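Local coordinates for protein phosphodiesterase (Candida albicans, PDB 6CPU) that is a mainly helical phosphodiesterase-family protein of the HD clan that holds a zinc ion and a magnesium ion side by side, at residues Asp265-Gly270 / His349-Pro354; Leu225-Leu230 / His274-Ala279; His31-Thr36 / Phe259-Arg264; Pro354-Asp359 / Ser376-Tyr381. All blocks are in the same frame, centred on the assembly; numbering follows the deposited sequence.

Interaction 3 begins the series along the chain. It closes the longest loop, from helix 25-34 beside the N-terminal sheet to the end of helix 253-264. Interaction 2 opens inside that loop at 225-230 and ends at 274-279, so the two cross. Interaction 1 starts at 265-270, directly after the second half of interaction 3, and also crosses interaction 2. It ends at 349-354, next to the metals. Interaction 4 follows in series, shares P354 with interaction 1 and closes a short loop onto helix 377-394. D228 and R264 join interactions 2 and 3 by a salt bridge. Zinc is common to interactions 1 and 2.

Interaction 1 of 4, residues Asp265-Gly270 / His349-Pro354; sequences DTYKNG and HDVGHP. With ZN (zinc ion), chain B; MG (magnesium ion), chain C.
The hydroxyl of Y267 accepts from the backbone of D350, with N to OH 3.2 Å and an N-H...O angle of 150°. The same hydroxyl is hydrogen-bonded to the carbonyl of L347, so two backbone groups grip it. Chi1 of -79° sets the Y267 ring beside its own backbone N, with its OH end at D350. G352 N gives a second bond to T266 O, weak and bent at 124° despite 2.9 Å. Water 1 joins the backbone atoms K268 N and H353 O, and water 2 joins the side-chain NZ of K268 to G352 O. The K268 chain runs beside the backbone of H353 and P354, with CD 3.1 Å from H353 O.

Packing on the tyrosine is a CH-pi contact of V351 CA over one face, 4.1 Å from the centroid, with V351 CG1 3.7 Å from Y267 CE1 and D350 CB in plane at the edge.

A type II beta turn from D350 to H353, closed by H353 N to D350 O, shapes the metal-binding loop. D350 OD2 and H349 NE2 bind zinc, as do H278 and D462. D350 OD1 binds magnesium at 2.2 Å. Y267 is therefore a second-shell residue that anchors the backbone of a carboxylate bridging both metals.

Interaction 2 of 4, residues Leu225-Leu230 / His274-Ala279; sequences LSNDDL and HNFRHA. With ZN (zinc ion), chain B.
R277 reaches across to the carbonyl of L225. Its NH2 lies 2.8 Å from L225 O in a nearly straight bond, at 173°. The oxygen is met in its carbonyl plane and lies at the edge of the guanidinium. R277 NE adds a weak bond to the same oxygen. The guanidinium has further partners: NH2 forms a salt bridge with E39, and NE also bonds to A222 O. The chain is extended through chi2 and bends at chi3 (-62°), which turns the guanidinium toward L225 O.

Water 8 links the segments again. It donates to N227 OD1 at 2.6 Å and accepts from R277 N at 3.0 Å. Each helix start has its own cap. S226 OG accepts from D229 N and D229 OD2 accepts from S226 N, a capping box; D229 OD2 also pairs with R207. N275 OD1 accepts from H278 N almost along the C=O axis. H278 NE2 binds zinc, and H274 NE2 lies 2.7 Å from zinc-bound water 3.

L230 supplies the apolar contact, with CB 3.7 Å from F276 CE2 and CD1 against R277 CB. The start of helix 276-292 thus packs on helix 227-242. F276 also touches I260 and R264 of helix 253-264, and L225 leans on helix 205-216.

Interaction 3 of 4, residues His31-Thr36 / Phe259-Arg264; sequences HLFKKT and FIFIVR
Two hydrogen bonds run from R264 to F33 and T36. R264 NH2 donates to F33 O at 3.1 Å. The oxygen lies in the guanidinium plane, but the donor is tilted 29° from the carbonyl plane. R264 NE lies 3.0 Å from T36 OG1, a weak bond because its N-H...O angle is only 128°. T36 O sits over one face of the guanidinium, offset toward the rim. The arginine chain leaves its helix with CG anti to the backbone N and bends at chi3, which swings the planar group alongside T36. The strongest partner of each polar end lies beyond these segments. R264 NH1 forms a salt bridge with D228, and T36 OG1 bonds to D265. T36 O accepts from N269, so both oxygens of this threonine are engaged.

Helix 25-34 follows strand 16-21 and precedes strand 46-49 in the parallel sheet near the N terminus. The contact therefore ties the sheet-bearing N-terminal part to the helical bundle through helix 253-264.

The aromatic pair is an offset edge-to-face one. The edge of F261 points at the face of F33, with planes at 80° and centroids 5.9 Å apart. F33 also has edge-to-face partners in F95 and F196, so it belongs to a larger aromatic cluster.

Aliphatic contact is smaller. I262 starts out pointing away from 31-36, but its chain turns back. I262 CD1 then reaches the edge of the F33 ring, 3.6 Å from CE1.

Interaction 4 of 4, residues Pro354-Asp359 / Ser376-Tyr381; sequences PGTTND and SVLESY
N358 and L378 bury most of this contact, at the first turn of helix 377-394 in the helical HD-clan fold. The N358 amide uses both its ends. OD1 accepts from L378 N at 2.9 Å, with an N-H...O angle of 167°, and so satisfies a backbone N-H at the start of the helix. S376 holds the N-cap position, but its side chain makes no capping bond; its OG bonds to D423. N358 ND2 donates to E379 OE1 at 2.8 Å in a nearly straight bond. It meets the syn lone pair of OE1, and OE1 lies in the amide plane. The amide and carboxylate planes are 72° apart. A weak bond to D423 also holds ND2. The E379 chain bends at chi2 (80°), and its nearest side-chain atom is about 4 Å from magnesium, too far for a direct ligand.

The L378 and N358 side chains run antiparallel alongside each other, with L378 CG 3.3 Å from N358 OD1. The two leucine methyls separate. CD1 lies near T357 C, while CD2 meets P354 CD, 3.9 Å away. M165 of helix 165-173 touches both P354 and L378. Buried T356 OG1 has no polar partner in the model and lies 4.2 Å from L378 CD1.

Interaction 1 of 4, residues Asp265-Gly270 / His349-Pro354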
# COMPACT_ATOMS: atom_id res chain seq x y z
N ASP A 265 6.71 -0.95 3.70
CA ASP A 265 6.77 -1.87 4.85
C ASP A 265 5.43 -2.08 5.58
O ASP A 265 5.29 -3.06 6.33
CB ASP A 265 7.83 -1.40 5.87
CG ASP A 265 9.27 -1.61 5.39
OD1 ASP A 265 9.49 -2.36 4.41
OD2 ASP A 265 10.21 -1.02 6.01
N THR A 266 4.44 -1.21 5.37
CA THR A 266 3.13 -1.39 5.97
C THR A 266 2.19 -2.22 5.10
O THR A 266 1.11 -2.55 5.56
CB THR A 266 2.44 -0.07 6.30
OG1 THR A 266 2.09 0.62 5.10
CG2 THR A 266 3.34 0.82 7.17
N TYR A 267 2.59 -2.50 3.86
CA TYR A 267 1.79 -3.33 2.96
C TYR A 267 2.27 -4.77 3.04
O TYR A 267 3.45 -5.02 3.20
CB TYR A 267 1.87 -2.78 1.52
CG TYR A 267 0.97 -1.59 1.31
CD1 TYR A 267 1.44 -0.29 1.42
CD2 TYR A 267 -0.39 -1.76 1.02
CE1 TYR A 267 0.59 0.80 1.26
CE2 TYR A 267 -1.23 -0.68 0.86
CZ TYR A 267 -0.75 0.60 0.98
OH TYR A 267 -1.62 1.68 0.81
N LYS A 268 1.35 -5.72 2.96
CA LYS A 268 1.71 -7.14 3.06
C LYS A 268 2.07 -7.72 1.68
O LYS A 268 1.19 -7.83 0.81
CB LYS A 268 0.55 -7.92 3.69
CG LYS A 268 0.32 -7.45 5.11
CD LYS A 268 -0.91 -8.06 5.73
CE LYS A 268 -0.88 -8.01 7.24
NZ LYS A 268 -0.30 -6.76 7.80
N ASN A 269 3.34 -8.08 1.49
CA ASN A 269 3.86 -8.43 0.18
C ASN A 269 3.24 -9.67 -0.41
O ASN A 269 3.20 -9.82 -1.62
CB ASN A 269 5.35 -8.69 0.24
CG ASN A 269 6.12 -7.47 0.57
OD1 ASN A 269 6.01 -6.95 1.69
ND2 ASN A 269 6.88 -6.97 -0.39
N GLY A 270 2.83 -10.58 0.46
CA GLY A 270 2.17 -11.82 0.01
C GLY A 270 0.70 -11.69 -0.34
O GLY A 270 0.08 -12.69 -0.74
N HIS A 349 -3.97 4.37 1.21
CA HIS A 349 -5.39 4.05 1.38
C HIS A 349 -5.70 2.60 1.79
O HIS A 349 -6.80 2.34 2.30
CB HIS A 349 -6.21 4.43 0.13
CG HIS A 349 -6.28 3.34 -0.89
ND1 HIS A 349 -5.24 3.06 -1.75
CD2 HIS A 349 -7.25 2.44 -1.16
CE1 HIS A 349 -5.57 2.03 -2.51
NE2 HIS A 349 -6.79 1.63 -2.17
N ASP A 350 -4.77 1.67 1.57
CA ASP A 350 -4.94 0.28 1.97
C ASP A 350 -3.86 -0.19 2.95
O ASP A 350 -3.63 -1.38 3.06
CB ASP A 350 -4.96 -0.63 0.72
CG ASP A 350 -6.36 -0.78 0.09
OD1 ASP A 350 -7.35 -0.66 0.84
OD2 ASP A 350 -6.47 -1.05 -1.13
N VAL A 351 -3.17 0.73 3.64
CA VAL A 351 -2.07 0.31 4.53
C VAL A 351 -2.50 -0.78 5.51
O VAL A 351 -3.54 -0.70 6.15
CB VAL A 351 -1.38 1.46 5.31
CG1 VAL A 351 -0.58 2.36 4.38
CG2 VAL A 351 -2.37 2.25 6.13
N GLY A 352 -1.68 -1.83 5.60
CA GLY A 352 -1.89 -2.88 6.60
C GLY A 352 -2.96 -3.87 6.19
O GLY A 352 -3.37 -4.68 6.97
N HIS A 353 -3.42 -3.80 4.94
CA HIS A 353 -4.55 -4.63 4.50
C HIS A 353 -4.15 -6.09 4.66
O HIS A 353 -3.08 -6.46 4.21
CB HIS A 353 -4.89 -4.29 3.04
CG HIS A 353 -6.22 -4.80 2.57
ND1 HIS A 353 -6.51 -6.13 2.47
CD2 HIS A 353 -7.31 -4.14 2.11
CE1 HIS A 353 -7.73 -6.29 1.99
NE2 HIS A 353 -8.24 -5.10 1.77
N PRO A 354 -4.97 -6.92 5.33
CA PRO A 354 -4.60 -8.29 5.65
C PRO A 354 -4.96 -9.33 4.56
O PRO A 354 -4.69 -10.51 4.73
CB PRO A 354 -5.43 -8.58 6.90
CG PRO A 354 -6.68 -7.83 6.64
CD PRO A 354 -6.25 -6.56 5.97
ZN ZN B . -7.69 -0.28 -2.62
MG MG C . -9.49 -0.62 0.61
O HOH W 1 -1.35 -4.89 2.59
O HOH W 2 -1.88 -4.81 9.34
O HOH W 3 -8.79 -2.16 -3.03
O HOH W 4 -9.32 0.14 -1.27
O HOH W 5 -11.64 -0.25 0.45
O HOH W 6 -9.81 -1.75 2.46
O HOH W 7 -9.68 -2.44 -0.19

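Interaction 2 of 4, residues Leu225-Leu230 / His274-Ala279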
# COMPACT_ATOMS: atom_id res chain seq x y z
N LEU A 225 6.54 -4.34 -12.87
CA LEU A 225 7.41 -3.51 -12.03
C LEU A 225 7.62 -4.20 -10.70
O LEU A 225 6.68 -4.67 -10.07
CB LEU A 225 6.81 -2.12 -11.82
CG LEU A 225 6.46 -1.33 -13.08
CD1 LEU A 225 5.76 -0.06 -12.68
CD2 LEU A 225 7.71 -1.04 -13.91
N SER A 226 8.88 -4.27 -10.28
CA SER A 226 9.22 -4.84 -8.99
C SER A 226 8.80 -3.90 -7.86
O SER A 226 8.55 -2.71 -8.08
CB SER A 226 10.73 -5.09 -8.92
OG SER A 226 11.43 -3.86 -8.86
N ASN A 227 8.76 -4.43 -6.64
CA ASN A 227 8.52 -3.59 -5.48
C ASN A 227 9.59 -2.50 -5.31
O ASN A 227 9.30 -1.43 -4.78
CB ASN A 227 8.36 -4.44 -4.22
CG ASN A 227 7.01 -5.13 -4.16
OD1 ASN A 227 6.00 -4.56 -4.57
ND2 ASN A 227 6.98 -6.34 -3.65
N ASP A 228 10.81 -2.74 -5.78
CA ASP A 228 11.84 -1.70 -5.81
C ASP A 228 11.54 -0.62 -6.85
O ASP A 228 11.58 0.58 -6.55
CB ASP A 228 13.24 -2.27 -6.05
CG ASP A 228 13.84 -2.98 -4.83
OD1 ASP A 228 13.32 -2.87 -3.69
OD2 ASP A 228 14.89 -3.64 -5.00
N ASP A 229 11.21 -1.03 -8.08
CA ASP A 229 10.79 -0.09 -9.12
C ASP A 229 9.62 0.76 -8.61
O ASP A 229 9.55 1.96 -8.85
CB ASP A 229 10.25 -0.81 -10.37
CG ASP A 229 11.30 -1.56 -11.17
OD1 ASP A 229 12.49 -1.15 -11.23
OD2 ASP A 229 10.88 -2.57 -11.80
N LEU A 230 8.68 0.11 -7.92
CA LEU A 230 7.47 0.79 -7.46
C LEU A 230 7.77 1.90 -6.45
O LEU A 230 7.12 2.94 -6.45
CB LEU A 230 6.48 -0.23 -6.90
CG LEU A 230 5.84 -1.10 -8.00
CD1 LEU A 230 5.28 -2.40 -7.41
CD2 LEU A 230 4.78 -0.34 -8.79
N HIS A 274 -4.16 -6.73 -2.65
CA HIS A 274 -4.02 -5.56 -1.76
C HIS A 274 -2.62 -5.42 -1.17
O HIS A 274 -2.42 -5.51 0.04
CB HIS A 274 -5.08 -5.59 -0.66
CG HIS A 274 -6.47 -5.36 -1.18
ND1 HIS A 274 -7.35 -6.39 -1.43
CD2 HIS A 274 -7.10 -4.22 -1.54
CE1 HIS A 274 -8.48 -5.88 -1.91
NE2 HIS A 274 -8.35 -4.57 -1.98
N ASN A 275 -1.66 -5.20 -2.05
CA ASN A 275 -0.25 -5.05 -1.69
C ASN A 275 0.23 -3.67 -2.11
O ASN A 275 -0.57 -2.81 -2.49
CB ASN A 275 0.57 -6.15 -2.33
CG ASN A 275 0.39 -6.21 -3.83
OD1 ASN A 275 0.05 -5.23 -4.47
ND2 ASN A 275 0.60 -7.37 -4.38
N PHE A 276 1.53 -3.43 -1.98
CA PHE A 276 2.10 -2.11 -2.31
C PHE A 276 1.90 -1.79 -3.79
O PHE A 276 1.66 -0.64 -4.15
CB PHE A 276 3.57 -2.13 -1.96
CG PHE A 276 4.28 -0.84 -2.22
CD1 PHE A 276 3.88 0.31 -1.58
CD2 PHE A 276 5.39 -0.81 -3.06
CE1 PHE A 276 4.55 1.50 -1.82
CE2 PHE A 276 6.07 0.37 -3.28
CZ PHE A 276 5.65 1.52 -2.67
N ARG A 277 1.94 -2.80 -4.64
CA ARG A 277 1.70 -2.61 -6.09
C ARG A 277 0.32 -2.00 -6.36
O ARG A 277 0.21 -1.09 -7.20
CB ARG A 277 1.92 -3.92 -6.87
CG ARG A 277 1.63 -3.85 -8.37
CD ARG A 277 2.00 -5.13 -9.12
NE ARG A 277 3.43 -5.38 -9.02
CZ ARG A 277 4.02 -6.21 -8.17
NH1 ARG A 277 3.31 -7.00 -7.36
NH2 ARG A 277 5.33 -6.28 -8.16
N HIS A 278 -0.71 -2.47 -5.66
CA HIS A 278 -2.07 -1.89 -5.75
C HIS A 278 -2.10 -0.45 -5.31
O HIS A 278 -2.71 0.39 -5.96
CB HIS A 278 -3.10 -2.73 -4.96
CG HIS A 278 -4.45 -2.07 -4.80
ND1 HIS A 278 -5.27 -1.76 -5.86
CD2 HIS A 278 -5.11 -1.66 -3.69
CE1 HIS A 278 -6.38 -1.20 -5.42
NE2 HIS A 278 -6.31 -1.12 -4.10
N ALA A 279 -1.45 -0.15 -4.18
CA ALA A 279 -1.37 1.21 -3.68
C ALA A 279 -0.76 2.16 -4.72
O ALA A 279 -1.28 3.27 -4.95
CB ALA A 279 -0.58 1.27 -2.38
ZN ZN B . -7.69 -0.28 -2.62
O HOH W 8 3.59 -5.19 -3.84
O HOH W 3 -8.79 -2.16 -3.03
O HOH W 4 -9.32 0.14 -1.27

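Interaction 3 of 4, residues His31-Thr36 / Phe259-Arg264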
# COMPACT_ATOMS: atom_id res chain seq x y z
N HIS A 31 19.45 -4.61 5.64
CA HIS A 31 19.01 -5.97 5.35
C HIS A 31 17.50 -6.10 5.59
O HIS A 31 16.78 -6.71 4.78
CB HIS A 31 19.79 -6.94 6.23
CG HIS A 31 19.36 -8.37 6.15
ND1 HIS A 31 19.73 -9.20 5.11
CD2 HIS A 31 18.64 -9.13 7.00
CE1 HIS A 31 19.24 -10.40 5.31
NE2 HIS A 31 18.57 -10.39 6.45
N LEU A 32 17.02 -5.54 6.70
CA LEU A 32 15.61 -5.60 7.05
C LEU A 32 14.75 -4.80 6.08
O LEU A 32 13.70 -5.28 5.69
CB LEU A 32 15.37 -5.12 8.49
CG LEU A 32 16.00 -5.97 9.58
CD1 LEU A 32 15.73 -5.29 10.90
CD2 LEU A 32 15.44 -7.39 9.58
N PHE A 33 15.19 -3.60 5.70
CA PHE A 33 14.41 -2.76 4.74
C PHE A 33 14.19 -3.49 3.41
O PHE A 33 13.14 -3.31 2.79
CB PHE A 33 15.08 -1.41 4.48
CG PHE A 33 14.71 -0.33 5.47
CD1 PHE A 33 13.39 0.03 5.69
CD2 PHE A 33 15.71 0.37 6.15
CE1 PHE A 33 13.07 1.03 6.59
CE2 PHE A 33 15.39 1.37 7.03
CZ PHE A 33 14.07 1.71 7.26
N LYS A 34 15.17 -4.28 2.98
CA LYS A 34 15.11 -4.96 1.69
C LYS A 34 14.16 -6.15 1.65
O LYS A 34 13.78 -6.60 0.57
CB LYS A 34 16.51 -5.39 1.24
CG LYS A 34 17.34 -4.22 0.74
CD LYS A 34 18.61 -4.63 0.03
CE LYS A 34 19.68 -5.06 1.01
NZ LYS A 34 21.00 -5.11 0.32
N LYS A 35 13.74 -6.63 2.82
CA LYS A 35 12.81 -7.77 2.89
C LYS A 35 11.48 -7.58 2.15
O LYS A 35 10.91 -8.57 1.63
CB LYS A 35 12.60 -8.20 4.34
CG LYS A 35 13.87 -8.85 4.87
CD LYS A 35 13.68 -9.48 6.22
CE LYS A 35 14.90 -10.29 6.60
NZ LYS A 35 14.93 -11.61 5.91
N THR A 36 10.99 -6.34 2.06
CA THR A 36 9.74 -6.08 1.35
C THR A 36 9.94 -5.83 -0.17
O THR A 36 9.03 -5.34 -0.86
CB THR A 36 8.95 -4.95 2.04
OG1 THR A 36 9.80 -3.81 2.23
CG2 THR A 36 8.45 -5.44 3.37
N PHE A 259 10.64 7.72 3.55
CA PHE A 259 9.20 7.73 3.75
C PHE A 259 8.52 6.61 2.96
O PHE A 259 7.68 5.89 3.48
CB PHE A 259 8.65 9.11 3.39
CG PHE A 259 7.17 9.16 3.14
CD1 PHE A 259 6.26 8.89 4.15
CD2 PHE A 259 6.68 9.51 1.88
CE1 PHE A 259 4.90 8.96 3.91
CE2 PHE A 259 5.32 9.58 1.64
CZ PHE A 259 4.42 9.30 2.66
N ILE A 260 8.91 6.47 1.70
CA ILE A 260 8.27 5.47 0.83
C ILE A 260 8.62 4.05 1.24
O ILE A 260 7.78 3.14 1.14
CB ILE A 260 8.61 5.72 -0.65
CG1 ILE A 260 8.07 7.09 -1.07
CG2 ILE A 260 8.00 4.63 -1.54
CD1 ILE A 260 8.82 7.69 -2.23
N PHE A 261 9.86 3.83 1.71
CA PHE A 261 10.23 2.51 2.25
C PHE A 261 9.36 2.15 3.45
O PHE A 261 8.90 1.00 3.58
CB PHE A 261 11.70 2.46 2.65
CG PHE A 261 12.61 1.96 1.58
CD1 PHE A 261 13.04 2.80 0.56
CD2 PHE A 261 13.10 0.66 1.61
CE1 PHE A 261 13.89 2.35 -0.42
CE2 PHE A 261 13.96 0.20 0.63
CZ PHE A 261 14.35 1.04 -0.39
N ILE A 262 9.13 3.13 4.32
CA ILE A 262 8.27 2.97 5.49
C ILE A 262 6.84 2.61 5.07
O ILE A 262 6.25 1.71 5.64
CB ILE A 262 8.20 4.26 6.35
CG1 ILE A 262 9.51 4.60 7.07
CG2 ILE A 262 7.03 4.23 7.32
CD1 ILE A 262 10.54 3.53 7.16
N VAL A 263 6.32 3.29 4.04
CA VAL A 263 4.99 2.98 3.51
C VAL A 263 4.95 1.56 2.95
O VAL A 263 4.04 0.79 3.27
CB VAL A 263 4.55 3.97 2.40
CG1 VAL A 263 3.28 3.49 1.72
CG2 VAL A 263 4.33 5.36 2.98
N ARG A 264 5.93 1.22 2.11
CA ARG A 264 5.98 -0.14 1.53
C ARG A 264 5.97 -1.21 2.62
O ARG A 264 5.27 -2.22 2.51
CB ARG A 264 7.21 -0.30 0.63
CG ARG A 264 7.31 -1.65 -0.03
CD ARG A 264 8.52 -1.73 -0.94
NE ARG A 264 9.76 -1.99 -0.20
CZ ARG A 264 10.94 -2.21 -0.76
NH1 ARG A 264 11.08 -2.16 -2.08
NH2 ARG A 264 11.99 -2.49 -0.01

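Interaction 4 of 4, residues Pro354-Asp359 / Ser376-Tyr381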
# COMPACT_ATOMS: atom_id res chain seq x y z
N PRO A 354 -4.97 -6.92 5.33
CA PRO A 354 -4.60 -8.29 5.65
C PRO A 354 -4.96 -9.33 4.56
O PRO A 354 -4.69 -10.51 4.73
CB PRO A 354 -5.43 -8.58 6.90
CG PRO A 354 -6.68 -7.83 6.64
CD PRO A 354 -6.25 -6.56 5.97
N GLY A 355 -5.53 -8.87 3.47
CA GLY A 355 -5.86 -9.73 2.34
C GLY A 355 -7.27 -10.32 2.42
O GLY A 355 -7.56 -11.31 1.76
N THR A 356 -8.14 -9.71 3.23
CA THR A 356 -9.55 -10.15 3.36
C THR A 356 -10.52 -9.09 2.80
O THR A 356 -10.18 -8.37 1.89
CB THR A 356 -9.87 -10.54 4.83
OG1 THR A 356 -9.72 -9.41 5.67
CG2 THR A 356 -8.96 -11.62 5.32
N THR A 357 -11.75 -9.02 3.31
CA THR A 357 -12.75 -8.06 2.89
C THR A 357 -13.55 -7.64 4.12
O THR A 357 -13.54 -8.37 5.11
CB THR A 357 -13.79 -8.69 1.92
OG1 THR A 357 -14.44 -9.78 2.58
CG2 THR A 357 -13.13 -9.19 0.65
N ASN A 358 -14.26 -6.52 4.04
CA ASN A 358 -15.14 -6.12 5.14
C ASN A 358 -16.17 -7.21 5.45
O ASN A 358 -16.39 -7.55 6.61
CB ASN A 358 -15.83 -4.77 4.87
CG ASN A 358 -14.91 -3.57 5.09
OD1 ASN A 358 -13.91 -3.67 5.79
ND2 ASN A 358 -15.25 -2.44 4.49
N ASP A 359 -16.76 -7.80 4.41
CA ASP A 359 -17.73 -8.86 4.61
C ASP A 359 -17.19 -10.02 5.44
O ASP A 359 -17.87 -10.51 6.34
CB ASP A 359 -18.28 -9.37 3.26
CG ASP A 359 -19.20 -8.36 2.59
OD1 ASP A 359 -19.83 -7.55 3.31
OD2 ASP A 359 -19.29 -8.37 1.34
N SER A 376 -17.31 0.38 8.08
CA SER A 376 -16.07 0.70 7.33
C SER A 376 -14.85 0.12 8.02
O SER A 376 -13.90 0.84 8.32
CB SER A 376 -15.89 2.22 7.21
OG SER A 376 -16.96 2.82 6.52
N VAL A 377 -14.86 -1.20 8.24
CA VAL A 377 -13.92 -1.84 9.18
C VAL A 377 -12.46 -1.67 8.71
O VAL A 377 -11.64 -1.09 9.40
CB VAL A 377 -14.25 -3.33 9.37
CG1 VAL A 377 -13.15 -4.08 10.13
CG2 VAL A 377 -15.60 -3.49 10.07
N LEU A 378 -12.15 -2.19 7.52
CA LEU A 378 -10.79 -2.13 7.02
C LEU A 378 -10.36 -0.71 6.73
O LEU A 378 -9.23 -0.34 7.03
CB LEU A 378 -10.60 -3.06 5.81
CG LEU A 378 -10.70 -4.55 6.10
CD1 LEU A 378 -10.60 -5.38 4.82
CD2 LEU A 378 -9.64 -5.00 7.11
N GLU A 379 -11.27 0.11 6.21
CA GLU A 379 -10.92 1.49 5.86
C GLU A 379 -10.63 2.33 7.10
O GLU A 379 -9.77 3.23 7.08
CB GLU A 379 -12.03 2.14 5.01
CG GLU A 379 -12.24 1.49 3.64
CD GLU A 379 -13.06 0.20 3.67
OE1 GLU A 379 -13.68 -0.13 4.71
OE2 GLU A 379 -13.09 -0.51 2.65
N SER A 380 -11.37 2.09 8.18
CA SER A 380 -11.08 2.75 9.44
C SER A 380 -9.68 2.41 9.94
O SER A 380 -8.94 3.27 10.40
CB SER A 380 -12.12 2.38 10.49
OG SER A 380 -13.43 2.73 10.06
N TYR A 381 -9.34 1.13 9.84
CA TYR A 381 -8.02 0.59 10.16
C TYR A 381 -6.92 1.24 9.30
O TYR A 381 -5.93 1.76 9.82
CB TYR A 381 -8.06 -0.94 10.00
CG TYR A 381 -6.73 -1.62 10.22
CD1 TYR A 381 -5.93 -2.06 9.15
CD2 TYR A 381 -6.28 -1.85 11.51
CE1 TYR A 381 -4.72 -2.71 9.40
CE2 TYR A 381 -5.09 -2.48 11.75
CZ TYR A 381 -4.31 -2.89 10.72
OH TYR A 381 -3.11 -3.50 11.09